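Local coordinates for protein ATP-dependent protease subunit HslV (Trypanosoma brucei brucei, PDB 4HNZ) that forms the proteolytic core of the mitochondrial HslVU complex, hydrolysing proteins unfolded by its partner HslU and thereby regulating helicase levels in mitochondrial DNA replication, at residues T2-R7 against T128-A133. Numbering follows the deposited sequence.
Sequences TILSVR and TFAKAA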
loop_
_atom_site.group_PDB
_atom_site.type_symbol
_atom_site.label_atom_id
_atom_site.label_comp_id
_atom_site.label_asym_id
_atom_site.label_seq_id
_atom_site.Cartn_x
_atom_site.Cartn_y
_atom_site.Cartn_z
ATOM N N THR A 2 14.062 -26.143 10.103
ATOM C CA THR A 2 13.304 -27.101 10.890
ATOM C C THR A 2 14.147 -27.503 12.081
ATOM O O THR A 2 15.242 -28.021 11.915
ATOM C CB THR A 2 12.974 -28.344 10.077
ATOM O OG1 THR A 2 12.320 -27.962 8.845
ATOM C CG2 THR A 2 12.077 -29.240 10.846
ATOM N N ILE A 3 13.673 -27.156 13.286
ATOM C CA ILE A 3 14.208 -27.630 14.496
ATOM C C ILE A 3 13.103 -28.436 15.156
ATOM O O ILE A 3 11.982 -27.942 15.320
ATOM C CB ILE A 3 14.595 -26.502 15.479
ATOM C CG1 ILE A 3 15.357 -25.380 14.817
ATOM C CG2 ILE A 3 15.414 -27.047 16.640
ATOM C CD1 ILE A 3 16.681 -25.780 14.293
ATOM N N LEU A 4 13.431 -29.651 15.595
ATOM C CA LEU A 4 12.456 -30.564 16.153
ATOM C C LEU A 4 13.019 -31.223 17.372
ATOM O O LEU A 4 14.175 -31.697 17.386
ATOM C CB LEU A 4 12.113 -31.610 15.132
ATOM C CG LEU A 4 11.281 -32.756 15.650
ATOM C CD1 LEU A 4 9.891 -32.279 15.992
ATOM C CD2 LEU A 4 11.176 -33.891 14.643
ATOM N N SER A 5 12.217 -31.279 18.419
ATOM C CA SER A 5 12.573 -32.008 19.642
ATOM C C SER A 5 11.490 -33.041 19.931
ATOM O O SER A 5 10.311 -32.729 19.910
ATOM C CB SER A 5 12.660 -31.040 20.827
ATOM O OG SER A 5 12.936 -31.737 22.039
ATOM N N VAL A 6 11.897 -34.268 20.235
ATOM C CA VAL A 6 10.991 -35.318 20.654
ATOM C C VAL A 6 11.486 -35.981 21.952
ATOM O O VAL A 6 12.633 -36.387 22.028
ATOM C CB VAL A 6 10.948 -36.434 19.601
ATOM C CG1 VAL A 6 9.979 -37.509 20.001
ATOM C CG2 VAL A 6 10.588 -35.853 18.230
ATOM N N ARG A 7 10.630 -36.028 22.952
ATOM C CA ARG A 7 10.901 -36.702 24.177
ATOM C C ARG A 7 10.006 -37.932 24.190
ATOM O O ARG A 7 8.796 -37.811 24.109
ATOM C CB ARG A 7 10.582 -35.787 25.385
ATOM C CG ARG A 7 10.753 -36.445 26.748
ATOM C CD ARG A 7 10.533 -35.463 27.926
ATOM N NE ARG A 7 11.680 -34.567 28.088
ATOM C CZ ARG A 7 11.760 -33.317 27.620
ATOM N NH1 ARG A 7 10.730 -32.762 26.980
ATOM N NH2 ARG A 7 12.891 -32.598 27.775
ATOM N N THR A 128 6.200 -27.130 11.865
ATOM C CA THR A 128 4.886 -27.667 12.011
ATOM C C THR A 128 4.711 -28.974 11.226
ATOM O O THR A 128 3.971 -29.850 11.670
ATOM C CB THR A 128 3.821 -26.629 11.621
ATOM O OG1 THR A 128 4.030 -25.448 12.436
ATOM C CG2 THR A 128 2.409 -27.133 11.999
ATOM N N PHE A 129 5.322 -29.086 10.046
ATOM C CA PHE A 129 5.245 -30.344 9.317
ATOM C C PHE A 129 5.888 -31.443 10.146
ATOM O O PHE A 129 5.393 -32.553 10.222
ATOM C CB PHE A 129 5.921 -30.210 7.936
ATOM C CG PHE A 129 5.517 -28.981 7.212
ATOM C CD1 PHE A 129 4.199 -28.607 7.157
ATOM C CD2 PHE A 129 6.442 -28.225 6.510
ATOM C CE1 PHE A 129 3.801 -27.441 6.474
ATOM C CE2 PHE A 129 6.059 -27.087 5.809
ATOM C CZ PHE A 129 4.725 -26.678 5.798
ATOM N N ALA A 130 6.999 -31.099 10.805
ATOM C CA ALA A 130 7.759 -32.066 11.551
ATOM C C ALA A 130 6.949 -32.543 12.723
ATOM O O ALA A 130 6.915 -33.718 13.079
ATOM C CB ALA A 130 9.062 -31.436 12.008
ATOM N N LYS A 131 6.329 -31.611 13.356
ATOM C CA LYS A 131 5.497 -31.887 14.509
ATOM C C LYS A 131 4.323 -32.768 14.153
ATOM O O LYS A 131 4.059 -33.762 14.824
ATOM C CB LYS A 131 5.009 -30.592 15.028
ATOM C CG LYS A 131 3.985 -30.767 16.065
ATOM C CD LYS A 131 3.389 -29.430 16.433
ATOM C CE LYS A 131 3.984 -28.890 17.726
ATOM N NZ LYS A 131 3.157 -27.716 18.182
ATOM N N ALA A 132 3.675 -32.494 13.032
ATOM C CA ALA A 132 2.622 -33.368 12.547
ATOM C C ALA A 132 3.123 -34.820 12.278
ATOM O O ALA A 132 2.506 -35.801 12.686
ATOM C CB ALA A 132 1.987 -32.790 11.278
ATOM N N ALA A 133 4.249 -34.946 11.627
ATOM C CA ALA A 133 4.763 -36.268 11.370
ATOM C C ALA A 133 5.163 -36.941 12.682
ATOM O O ALA A 133 4.885 -38.136 12.859
ATOM C CB ALA A 133 5.944 -36.210 10.413
#
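The alpha-on-beta layer of an Ntn-hydrolase sandwich brings Thr2, just before strand 3-8, and Leu4 within it against Ala130 on helix 127-137. The side chains meet through carbon alone, with no hydrogen bond crossing from one segment to the other, and the contact is a worked example of a helix presenting a small residue to a sheet. Thr2 and Leu4, two residues apart and with Ile3 between them turned to the other face of the sheet, both direct their side chains at the helix, and the single methyl of Ala130 meets them both. CG2 of Thr2 comes to 3.9 Å from CB of Ala130. On Leu4 the forked end does the touching: CD1 and CD2 each lie 4.2 Å from that same CB, so the alanine methyl faces both prongs of the isobutyl group. With CG of Leu4 anti to the backbone N (chi1 170°), the fork extends alongside the alanine methyl and both of its ends come to it. The CA atoms of Leu4 and Ala130 are 6.7 Å apart, consistent with a small residue on the helix allowing close approach.

Thr2 divides its two branches between different tasks. A chi1 of -54° sets CG2 opposite the backbone N, giving the helix a methyl, while OG1 is hydrogen-bonded to Ser163, one of the magnesium-site residues. Helix 145-159 adds to the apolar surroundings, Met153 touching Thr2, Ala152 touching Leu4 and Ala156 touching Ala130. Next to Thr1, the probable catalytic residue, as in other proteasome-type proteases, the contact thus joins the first strand to its covering helices, an arrangement typical of the four-layered alpha-beta-beta-alpha fold of proteasome-type subunits.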